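Local coordinates for protein autolysin E (Staphylococcus aureus, PDB 4PI8) that probably cleaves the glycan strands of cell-wall peptidoglycan as an endo-beta-N-acetylglucosaminidase, and is captured here as an engineered catalytic mutant holding the disaccharide NAG-NAM, at residues A[116-127]-A[135-143]; A[83-94]-A[156-165]. The protein carries 1 engineered substitution. All blocks are in the same frame, centred on the assembly; numbering follows the deposited sequence.

Overall arrangement
Going from the N terminus, the chain first enters contact 2 through helix 84-94, runs on through helix 98-108 and reaches the hairpin 120-122/125-127. Only seven residues separate that hairpin segment from 135-143, so contact 1 closes a short loop, and segment 135-143 leads into the short helix 138-143. Helix 147-150 follows, and then 156-165, the start of helix 156-172, comes back to helix 84-94 and closes the long loop of contact 2. Contact 1 is therefore nested inside contact 2. Their centres lie about 20 Å apart and they do not touch: contact 2 joins two helices, while contact 1 fastens the hairpin to a small helix farther from the centre of the chain.

Contact 1: residues A[116-127]-A[135-143]; sequences LAKGIKDGKKRY and AFDSSAVRS
Apolar packing of a beta-hairpin against a short helix and the loop leading into it joins 116-127 to 135-143, with Ile120 meeting Phe136 and Val141. It sits close to the glycan site, since the short connection between the segments carries the pocket residues Gly132, Ile133 and Gly134. The hairpin strands 120-122 and 125-127 turn through a type II' turn at Asp122-Lys125, and strand 120-122 passes helix 138-143 at an axis distance of 8.6 Å, 27° from parallel. Ile120 divides its branches between two partners. Its CD1 stands over one face of the Phe136 ring, 3.4 Å from the centroid and almost on the ring normal, a CH-pi contact. Its CG2 presses on Val141 CG2 at 3.5 Å, tighter than ordinary van der Waals contact.

The Phe136 ring reaches the hairpin because CG lies opposite the backbone N (chi1 -164°). Around its edge come Leu116 CG, 3.9 Å from Phe136 CD2, and the carbonyl of Tyr127, whose O is 3.3 Å from Phe136 CZ. That same carbonyl accepts the backbone bond from Ile120 N that pairs the strands. Farther along the helix, Val141 CG1 lies 3.5 Å from Asp122 CB and approaches the Tyr127 ring obliquely, 4.0 Å from Tyr127 CD2. Asp137 N-caps the helix: its OD1 takes the Ala140 N-H at 2.9 Å, nearly along the C-O axis.

Helix 147-150 borders the contact too, with Ala148 touching Phe136 and Glu149 touching both Tyr127 and Val141. Beyond that helix, Gln152 hydrogen-bonds the Tyr127 hydroxyl, while Asn129, just after strand 125-127, packs on Phe136.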
loop_
_atom_site.group_PDB
_atom_site.type_symbol
_atom_site.label_atom_id
_atom_site.label_comp_id
_atom_site.label_asym_id
_atom_site.label_seq_id
_atom_site.Cartn_x
_atom_site.Cartn_y
_atom_site.Cartn_z
ATOM N N LEU A 116 -16.209 5.232 -2.091
ATOM C CA LEU A 116 -15.175 6.125 -1.631
ATOM C C LEU A 116 -14.125 6.441 -2.713
ATOM O O LEU A 116 -13.546 7.507 -2.687
ATOM C CB LEU A 116 -14.458 5.530 -0.411
ATOM C CG LEU A 116 -13.669 6.519 0.408
ATOM C CD1 LEU A 116 -14.580 7.584 1.017
ATOM C CD2 LEU A 116 -12.924 5.743 1.496
ATOM N N ALA A 117 -13.873 5.479 -3.583
ATOM C CA ALA A 117 -12.887 5.703 -4.673
ATOM C C ALA A 117 -13.339 6.905 -5.542
ATOM O O ALA A 117 -12.533 7.564 -6.101
ATOM C CB ALA A 117 -12.731 4.451 -5.524
ATOM N N LYS A 118 -14.659 7.230 -5.580
ATOM C CA LYS A 118 -15.151 8.408 -6.292
ATOM C C LYS A 118 -15.030 9.735 -5.572
ATOM O O LYS A 118 -15.448 10.767 -6.097
ATOM C CB LYS A 118 -16.595 8.148 -6.793
ATOM C CG LYS A 118 -16.708 6.878 -7.606
ATOM C CD LYS A 118 -18.016 6.694 -8.372
ATOM C CE LYS A 118 -18.186 5.266 -8.912
ATOM N NZ LYS A 118 -17.166 4.668 -9.838
ATOM N N GLY A 119 -14.400 9.743 -4.385
ATOM C CA GLY A 119 -13.943 10.967 -3.830
ATOM C C GLY A 119 -14.913 11.572 -2.834
ATOM O O GLY A 119 -15.994 11.014 -2.619
ATOM N N ILE A 120 -14.433 12.659 -2.276
ATOM C CA ILE A 120 -15.173 13.405 -1.217
ATOM C C ILE A 120 -15.282 14.837 -1.605
ATOM O O ILE A 120 -14.315 15.490 -1.887
ATOM C CB ILE A 120 -14.460 13.261 0.124
ATOM C CG1 ILE A 120 -14.426 11.825 0.529
ATOM C CG2 ILE A 120 -15.106 14.157 1.182
ATOM C CD1 ILE A 120 -13.547 11.591 1.738
ATOM N N LYS A 121 -16.530 15.338 -1.658
ATOM C CA LYS A 121 -16.786 16.710 -2.071
ATOM C C LYS A 121 -16.415 17.693 -0.978
ATOM O O LYS A 121 -16.679 17.429 0.191
ATOM C CB LYS A 121 -18.289 16.877 -2.414
ATOM C CG LYS A 121 -18.635 18.248 -3.005
ATOM C CD LYS A 121 -18.067 18.292 -4.421
ATOM C CE LYS A 121 -18.134 19.634 -5.119
ATOM N NZ LYS A 121 -19.272 19.720 -6.080
ATOM N N ASP A 122 -15.814 18.815 -1.365
ATOM C CA ASP A 122 -15.658 19.989 -0.454
ATOM C C ASP A 122 -15.709 21.283 -1.229
ATOM O O ASP A 122 -14.703 21.701 -1.854
ATOM C CB ASP A 122 -14.337 19.900 0.275
ATOM C CG ASP A 122 -14.151 20.999 1.329
ATOM O OD1 ASP A 122 -15.129 21.403 2.021
ATOM O OD2 ASP A 122 -12.989 21.428 1.482
ATOM N N GLY A 123 -16.878 21.926 -1.195
ATOM C CA GLY A 123 -17.119 23.113 -2.028
ATOM C C GLY A 123 -17.129 22.789 -3.522
ATOM O O GLY A 123 -17.837 21.881 -3.948
ATOM N N LYS A 124 -16.372 23.535 -4.311
ATOM C CA LYS A 124 -16.350 23.346 -5.759
ATOM C C LYS A 124 -15.451 22.161 -6.129
ATOM O O LYS A 124 -15.425 21.727 -7.276
ATOM C CB LYS A 124 -15.794 24.595 -6.474
ATOM C CG LYS A 124 -16.513 25.918 -6.177
ATOM C CD LYS A 124 -17.902 25.982 -6.819
ATOM C CE LYS A 124 -18.507 27.394 -6.653
ATOM N NZ LYS A 124 -19.655 27.655 -7.568
ATOM N N LYS A 125 -14.652 21.686 -5.173
ATOM C CA LYS A 125 -13.672 20.602 -5.454
ATOM C C LYS A 125 -14.091 19.240 -4.908
ATOM O O LYS A 125 -14.925 19.099 -4.012
ATOM C CB LYS A 125 -12.342 20.997 -4.832
ATOM C CG LYS A 125 -11.675 22.180 -5.518
ATOM C CD LYS A 125 -10.479 22.680 -4.718
ATOM C CE LYS A 125 -10.295 24.190 -4.826
ATOM N NZ LYS A 125 -9.251 24.657 -3.874
ATOM N N ARG A 126 -13.446 18.210 -5.433
ATOM C CA ARG A 126 -13.612 16.831 -4.975
ATOM C C ARG A 126 -12.219 16.305 -4.797
ATOM O O ARG A 126 -11.340 16.587 -5.619
ATOM C CB ARG A 126 -14.360 15.996 -6.013
ATOM C CG ARG A 126 -14.815 14.631 -5.571
ATOM C CD ARG A 126 -15.921 14.133 -6.497
ATOM N NE ARG A 126 -16.746 15.257 -6.904
ATOM C CZ ARG A 126 -18.029 15.430 -6.590
ATOM N NH1 ARG A 126 -18.680 14.535 -5.863
ATOM N NH2 ARG A 126 -18.652 16.530 -6.995
ATOM N N TYR A 127 -12.011 15.593 -3.676
ATOM C CA TYR A 127 -10.701 14.995 -3.364
ATOM C C TYR A 127 -10.773 13.500 -3.491
ATOM O O TYR A 127 -11.750 12.848 -3.187
ATOM C CB TYR A 127 -10.267 15.412 -1.960
ATOM C CG TYR A 127 -10.108 16.916 -1.849
ATOM C CD1 TYR A 127 -8.987 17.557 -2.301
ATOM C CD2 TYR A 127 -11.139 17.704 -1.355
ATOM C CE1 TYR A 127 -8.863 18.942 -2.262
ATOM C CE2 TYR A 127 -11.015 19.087 -1.281
ATOM C CZ TYR A 127 -9.894 19.700 -1.734
ATOM O OH TYR A 127 -9.733 21.079 -1.653
ATOM N N ALA A 135 -6.463 10.451 6.870
ATOM C CA ALA A 135 -7.863 10.470 7.139
ATOM C C ALA A 135 -8.598 10.934 5.878
ATOM O O ALA A 135 -8.212 11.947 5.274
ATOM C CB ALA A 135 -8.166 11.402 8.323
ATOM N N PHE A 136 -9.569 10.122 5.523
ATOM C CA PHE A 136 -10.330 10.320 4.277
ATOM C C PHE A 136 -11.766 9.963 4.454
ATOM O O PHE A 136 -12.188 8.855 4.180
ATOM C CB PHE A 136 -9.665 9.529 3.122
ATOM C CG PHE A 136 -10.133 9.985 1.753
ATOM C CD1 PHE A 136 -9.787 11.245 1.305
ATOM C CD2 PHE A 136 -10.928 9.162 0.988
ATOM C CE1 PHE A 136 -10.282 11.700 0.032
ATOM C CE2 PHE A 136 -11.389 9.604 -0.275
ATOM C CZ PHE A 136 -11.047 10.853 -0.706
ATOM N N ASP A 137 -12.476 10.941 5.023
ATOM C CA ASP A 137 -13.930 10.911 5.152
ATOM C C ASP A 137 -14.449 12.337 5.141
ATOM O O ASP A 137 -13.667 13.292 5.178
ATOM C CB ASP A 137 -14.369 10.129 6.402
ATOM C CG ASP A 137 -13.815 10.691 7.713
ATOM O OD1 ASP A 137 -13.481 11.892 7.834
ATOM O OD2 ASP A 137 -13.736 9.896 8.668
ATOM N N SER A 138 -15.778 12.510 5.087
ATOM C CA SER A 138 -16.329 13.878 4.967
ATOM C C SER A 138 -15.906 14.796 6.126
ATOM O O SER A 138 -15.520 15.944 5.891
ATOM C CB SER A 138 -17.859 13.870 4.780
ATOM O OG SER A 138 -18.469 12.816 5.513
ATOM N N SER A 139 -15.898 14.279 7.356
ATOM C CA SER A 139 -15.513 15.108 8.499
ATOM C C SER A 139 -14.075 15.600 8.366
ATOM O O SER A 139 -13.819 16.780 8.574
ATOM C CB SER A 139 -15.750 14.381 9.833
ATOM O OG SER A 139 -15.905 12.982 9.633
ATOM N N ALA A 140 -13.141 14.719 7.970
ATOM C CA ALA A 140 -11.742 15.127 7.859
ATOM C C ALA A 140 -11.539 16.118 6.719
ATOM O O ALA A 140 -10.733 17.050 6.795
ATOM C CB ALA A 140 -10.840 13.894 7.687
ATOM N N VAL A 141 -12.275 15.903 5.635
ATOM C CA VAL A 141 -12.210 16.822 4.510
ATOM C C VAL A 141 -12.806 18.189 4.910
ATOM O O VAL A 141 -12.198 19.228 4.640
ATOM C CB VAL A 141 -12.894 16.236 3.249
ATOM C CG1 VAL A 141 -13.020 17.299 2.166
ATOM C CG2 VAL A 141 -12.104 15.043 2.721
ATOM N N ARG A 142 -13.960 18.185 5.582
ATOM C CA ARG A 142 -14.580 19.449 6.038
ATOM C C ARG A 142 -13.691 20.219 7.019
ATOM O O ARG A 142 -13.466 21.423 6.843
ATOM C CB ARG A 142 -15.958 19.206 6.660
ATOM C CG ARG A 142 -17.039 18.914 5.632
ATOM C CD ARG A 142 -18.436 19.090 6.207
ATOM N NE ARG A 142 -19.408 18.297 5.454
ATOM C CZ ARG A 142 -19.763 17.042 5.735
ATOM N NH1 ARG A 142 -19.246 16.397 6.782
ATOM N NH2 ARG A 142 -20.655 16.423 4.965
ATOM N N SER A 143 -13.165 19.519 8.025
ATOM C CA SER A 143 -12.322 20.149 9.044
ATOM C C SER A 143 -10.954 20.570 8.506
ATOM O O SER A 143 -10.251 21.354 9.145
ATOM C CB SER A 143 -12.119 19.200 10.222
ATOM O OG SER A 143 -11.116 18.241 9.928
#

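Contact 2: residues A[83-94]-A[156-165]; sequences RGKVFLEAQEKY and PDKAIIGGAK
Arg83, at the N-cap position of helix 84-94, forms a salt bridge with Asp157 where helix 156-172 begins, Arg83 NH1 lying 2.9 Å from Asp157 OD1. The bond is bent, 142° at the hydrogen, and the donor comes from above the carboxylate plane; the guanidinium and carboxylate planes are steeply inclined to each other. Pro156 CB sits over the centre of one guanidinium face, 3.6 Å from Arg83 CZ. NH1 serves Asp157 while NE hydrogen-bonds the carbonyl O of Ile79, so two N-H bonds and the proline hold the group.

From there the helices run side by side, 25° from parallel and 8.7 Å apart at their axes, a knob-into-hole pair within the endo-beta-N-acetylglucosaminidase domain of the lysozyme clan. Ile161 is a knob in a hole made by Val86, Glu89, Ala90 and Lys93. With both torsions near -60°, its chain folds so that CD1 reaches the opposite backbone, 3.7 Å from Ala90 N. Ile160 turns to Phe87: CG2 lies over the ring centre in a CH-pi contact, and CD1 lies over the same side, displaced outward, 3.7 Å from Phe87 CE2. Ala90 and Ala164 let the helices come close, their CB atoms 3.5 Å apart. At the far end Lys165 CB lies over one face of the Tyr94 ring, 3.9 Å from its centroid, and the extended lysine chain runs on past Tyr94 OH.

Helix 98-108 borders the pair, Leu101 touching Phe87 and Ala90, and helix 67-74 adds Leu74 to Phe87. Phe130 from a loop touches Pro156 and Ile160, while farther along helix 156-172 Arg168 bonds the carbonyl of Tyr94.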
loop_
_atom_site.group_PDB
_atom_site.type_symbol
_atom_site.label_atom_id
_atom_site.label_comp_id
_atom_site.label_asym_id
_atom_site.label_seq_id
_atom_site.Cartn_x
_atom_site.Cartn_y
_atom_site.Cartn_z
ATOM N N ARG A 83 -6.269 4.569 -16.922
ATOM C CA ARG A 83 -5.356 5.544 -16.301
ATOM C C ARG A 83 -3.896 5.001 -16.257
ATOM O O ARG A 83 -3.043 5.545 -15.524
ATOM C CB ARG A 83 -5.775 5.994 -14.904
ATOM C CG ARG A 83 -7.189 6.641 -15.030
ATOM C CD ARG A 83 -7.569 7.380 -13.775
ATOM N NE ARG A 83 -8.944 7.868 -13.861
ATOM C CZ ARG A 83 -9.279 9.041 -14.364
ATOM N NH1 ARG A 83 -8.389 9.870 -14.816
ATOM N NH2 ARG A 83 -10.576 9.330 -14.495
ATOM N N GLY A 84 -3.607 4.040 -17.134
ATOM C CA GLY A 84 -2.257 3.459 -17.149
ATOM C C GLY A 84 -1.160 4.462 -17.482
ATOM O O GLY A 84 -0.064 4.353 -16.935
ATOM N N LYS A 85 -1.432 5.453 -18.342
ATOM C CA LYS A 85 -0.436 6.479 -18.639
ATOM C C LYS A 85 0.073 7.132 -17.389
ATOM O O LYS A 85 1.264 7.427 -17.243
ATOM C CB LYS A 85 -1.059 7.561 -19.570
ATOM C CG LYS A 85 -0.415 8.947 -19.690
ATOM C CD LYS A 85 -1.312 10.157 -19.936
ATOM C CE LYS A 85 -0.503 11.336 -20.471
ATOM N NZ LYS A 85 -1.071 11.977 -21.683
ATOM N N VAL A 86 -0.853 7.430 -16.463
ATOM C CA VAL A 86 -0.506 8.169 -15.276
ATOM C C VAL A 86 0.206 7.297 -14.207
ATOM O O VAL A 86 1.119 7.721 -13.529
ATOM C CB VAL A 86 -1.747 8.870 -14.740
ATOM C CG1 VAL A 86 -1.429 9.576 -13.494
ATOM C CG2 VAL A 86 -2.247 9.877 -15.800
ATOM N N PHE A 87 -0.249 6.049 -14.097
ATOM C CA PHE A 87 0.503 5.104 -13.262
ATOM C C PHE A 87 1.975 5.000 -13.697
ATOM O O PHE A 87 2.880 4.912 -12.880
ATOM C CB PHE A 87 -0.152 3.725 -13.265
ATOM C CG PHE A 87 -1.305 3.585 -12.291
ATOM C CD1 PHE A 87 -1.063 3.292 -10.978
ATOM C CD2 PHE A 87 -2.626 3.827 -12.648
ATOM C CE1 PHE A 87 -2.071 3.092 -10.038
ATOM C CE2 PHE A 87 -3.620 3.671 -11.706
ATOM C CZ PHE A 87 -3.368 3.309 -10.393
ATOM N N LEU A 88 2.214 5.029 -15.022
ATOM C CA LEU A 88 3.575 4.980 -15.541
ATOM C C LEU A 88 4.334 6.293 -15.352
ATOM O O LEU A 88 5.539 6.256 -15.068
ATOM C CB LEU A 88 3.583 4.547 -17.011
ATOM C CG LEU A 88 3.399 3.028 -17.105
ATOM C CD1 LEU A 88 3.140 2.647 -18.568
ATOM C CD2 LEU A 88 4.521 2.200 -16.550
ATOM N N GLU A 89 3.640 7.418 -15.457
ATOM C CA GLU A 89 4.237 8.701 -15.074
ATOM C C GLU A 89 4.761 8.574 -13.646
ATOM O O GLU A 89 5.891 8.986 -13.339
ATOM C CB GLU A 89 3.185 9.776 -15.146
ATOM C CG GLU A 89 3.635 11.183 -15.285
ATOM C CD GLU A 89 2.480 11.976 -15.895
ATOM O OE1 GLU A 89 1.309 11.657 -15.598
ATOM O OE2 GLU A 89 2.714 12.848 -16.730
ATOM N N ALA A 90 3.909 8.038 -12.740
ATOM C CA ALA A 90 4.344 7.888 -11.340
ATOM C C ALA A 90 5.537 6.942 -11.202
ATOM O O ALA A 90 6.488 7.209 -10.452
ATOM C CB ALA A 90 3.162 7.365 -10.531
ATOM N N GLN A 91 5.509 5.789 -11.876
ATOM C CA GLN A 91 6.618 4.860 -11.821
ATOM C C GLN A 91 7.926 5.569 -12.168
ATOM O O GLN A 91 8.923 5.372 -11.462
ATOM C CB GLN A 91 6.398 3.633 -12.738
ATOM C CG GLN A 91 7.683 2.842 -12.840
ATOM C CD GLN A 91 7.568 1.470 -13.473
ATOM O OE1 GLN A 91 7.505 0.426 -12.813
ATOM N NE2 GLN A 91 7.685 1.438 -14.798
ATOM N N GLU A 92 7.932 6.309 -13.278
ATOM C CA GLU A 92 9.193 6.891 -13.746
ATOM C C GLU A 92 9.592 8.105 -12.932
ATOM O O GLU A 92 10.767 8.251 -12.655
ATOM C CB GLU A 92 9.105 7.242 -15.232
ATOM C CG GLU A 92 8.768 6.009 -16.130
ATOM C CD GLU A 92 9.700 4.846 -15.946
ATOM O OE1 GLU A 92 10.898 5.062 -15.685
ATOM O OE2 GLU A 92 9.317 3.648 -16.085
ATOM N N LYS A 93 8.643 8.935 -12.534
ATOM C CA LYS A 93 9.028 10.112 -11.732
ATOM C C LYS A 93 9.634 9.741 -10.409
ATOM O O LYS A 93 10.635 10.331 -9.977
ATOM C CB LYS A 93 7.838 11.010 -11.500
ATOM C CG LYS A 93 7.372 11.774 -12.696
ATOM C CD LYS A 93 5.954 12.335 -12.621
ATOM C CE LYS A 93 5.769 13.336 -11.538
ATOM N NZ LYS A 93 6.650 14.510 -11.777
ATOM N N TYR A 94 9.055 8.726 -9.747
ATOM C CA TYR A 94 9.365 8.439 -8.352
ATOM C C TYR A 94 10.058 7.138 -8.129
ATOM O O TYR A 94 10.381 6.817 -6.976
ATOM C CB TYR A 94 8.112 8.548 -7.480
ATOM C CG TYR A 94 7.519 9.928 -7.513
ATOM C CD1 TYR A 94 8.239 11.017 -7.041
ATOM C CD2 TYR A 94 6.261 10.185 -8.043
ATOM C CE1 TYR A 94 7.721 12.315 -7.141
ATOM C CE2 TYR A 94 5.775 11.468 -8.096
ATOM C CZ TYR A 94 6.511 12.508 -7.675
ATOM O OH TYR A 94 6.069 13.814 -7.705
ATOM N N PRO A 156 -8.475 12.219 -10.086
ATOM C CA PRO A 156 -7.913 10.871 -10.021
ATOM C C PRO A 156 -6.449 10.897 -10.414
ATOM O O PRO A 156 -5.620 10.210 -9.752
ATOM C CB PRO A 156 -8.754 10.112 -11.011
ATOM C CG PRO A 156 -10.142 10.749 -10.883
ATOM C CD PRO A 156 -9.792 12.204 -10.789
ATOM N N ASP A 157 -6.062 11.616 -11.458
ATOM C CA ASP A 157 -4.675 11.572 -11.892
ATOM C C ASP A 157 -3.768 12.180 -10.822
ATOM O O ASP A 157 -2.652 11.685 -10.553
ATOM C CB ASP A 157 -4.482 12.287 -13.250
ATOM C CG ASP A 157 -5.112 11.529 -14.374
ATOM O OD1 ASP A 157 -5.564 10.390 -14.295
ATOM O OD2 ASP A 157 -5.142 12.121 -15.512
ATOM N N LYS A 158 -4.194 13.247 -10.160
ATOM C CA LYS A 158 -3.419 13.857 -9.102
ATOM C C LYS A 158 -3.292 12.887 -7.880
ATOM O O LYS A 158 -2.238 12.844 -7.236
ATOM C CB LYS A 158 -3.971 15.176 -8.591
ATOM C CG LYS A 158 -3.734 16.277 -9.611
ATOM C CD LYS A 158 -4.623 17.459 -9.290
ATOM C CE LYS A 158 -4.312 18.600 -10.260
ATOM N NZ LYS A 158 -2.984 19.222 -9.990
ATOM N N ALA A 159 -4.330 12.094 -7.626
ATOM C CA ALA A 159 -4.264 11.079 -6.539
ATOM C C ALA A 159 -3.321 9.938 -6.892
ATOM O O ALA A 159 -2.658 9.414 -5.972
ATOM C CB ALA A 159 -5.628 10.561 -6.261
ATOM N N ILE A 160 -3.195 9.601 -8.169
ATOM C CA ILE A 160 -2.245 8.532 -8.568
ATOM C C ILE A 160 -0.812 9.033 -8.377
ATOM O O ILE A 160 0.040 8.425 -7.731
ATOM C CB ILE A 160 -2.492 8.116 -10.022
ATOM C CG1 ILE A 160 -3.836 7.403 -10.107
ATOM C CG2 ILE A 160 -1.387 7.160 -10.481
ATOM C CD1 ILE A 160 -4.409 7.289 -11.516
ATOM N N ILE A 161 -0.483 10.189 -8.949
ATOM C CA ILE A 161 0.857 10.760 -8.836
ATOM C C ILE A 161 1.170 11.023 -7.388
ATOM O O ILE A 161 2.308 10.745 -6.945
ATOM C CB ILE A 161 1.026 12.083 -9.667
ATOM C CG1 ILE A 161 0.832 11.827 -11.141
ATOM C CG2 ILE A 161 2.358 12.793 -9.360
ATOM C CD1 ILE A 161 1.753 10.856 -11.752
ATOM N N GLY A 162 0.239 11.659 -6.677
ATOM C CA GLY A 162 0.523 12.043 -5.302
ATOM C C GLY A 162 0.685 10.826 -4.364
ATOM O O GLY A 162 1.498 10.887 -3.441
ATOM N N GLY A 163 -0.085 9.774 -4.587
ATOM C CA GLY A 163 0.058 8.585 -3.817
ATOM C C GLY A 163 1.442 8.024 -4.000
ATOM O O GLY A 163 2.099 7.653 -3.026
ATOM N N ALA A 164 1.936 7.903 -5.231
ATOM C CA ALA A 164 3.277 7.456 -5.491
ATOM C C ALA A 164 4.325 8.296 -4.819
ATOM O O ALA A 164 5.338 7.801 -4.267
ATOM C CB ALA A 164 3.539 7.353 -7.012
ATOM N N LYS A 165 4.166 9.613 -4.928
ATOM C CA LYS A 165 5.094 10.527 -4.303
ATOM C C LYS A 165 5.180 10.293 -2.780
ATOM O O LYS A 165 6.285 10.249 -2.208
ATOM C CB LYS A 165 4.672 11.973 -4.565
ATOM C CG LYS A 165 5.636 13.004 -3.990
ATOM C CD LYS A 165 5.146 14.460 -4.204
ATOM C CE LYS A 165 6.162 15.410 -3.580
ATOM N NZ LYS A 165 5.651 16.817 -3.702
#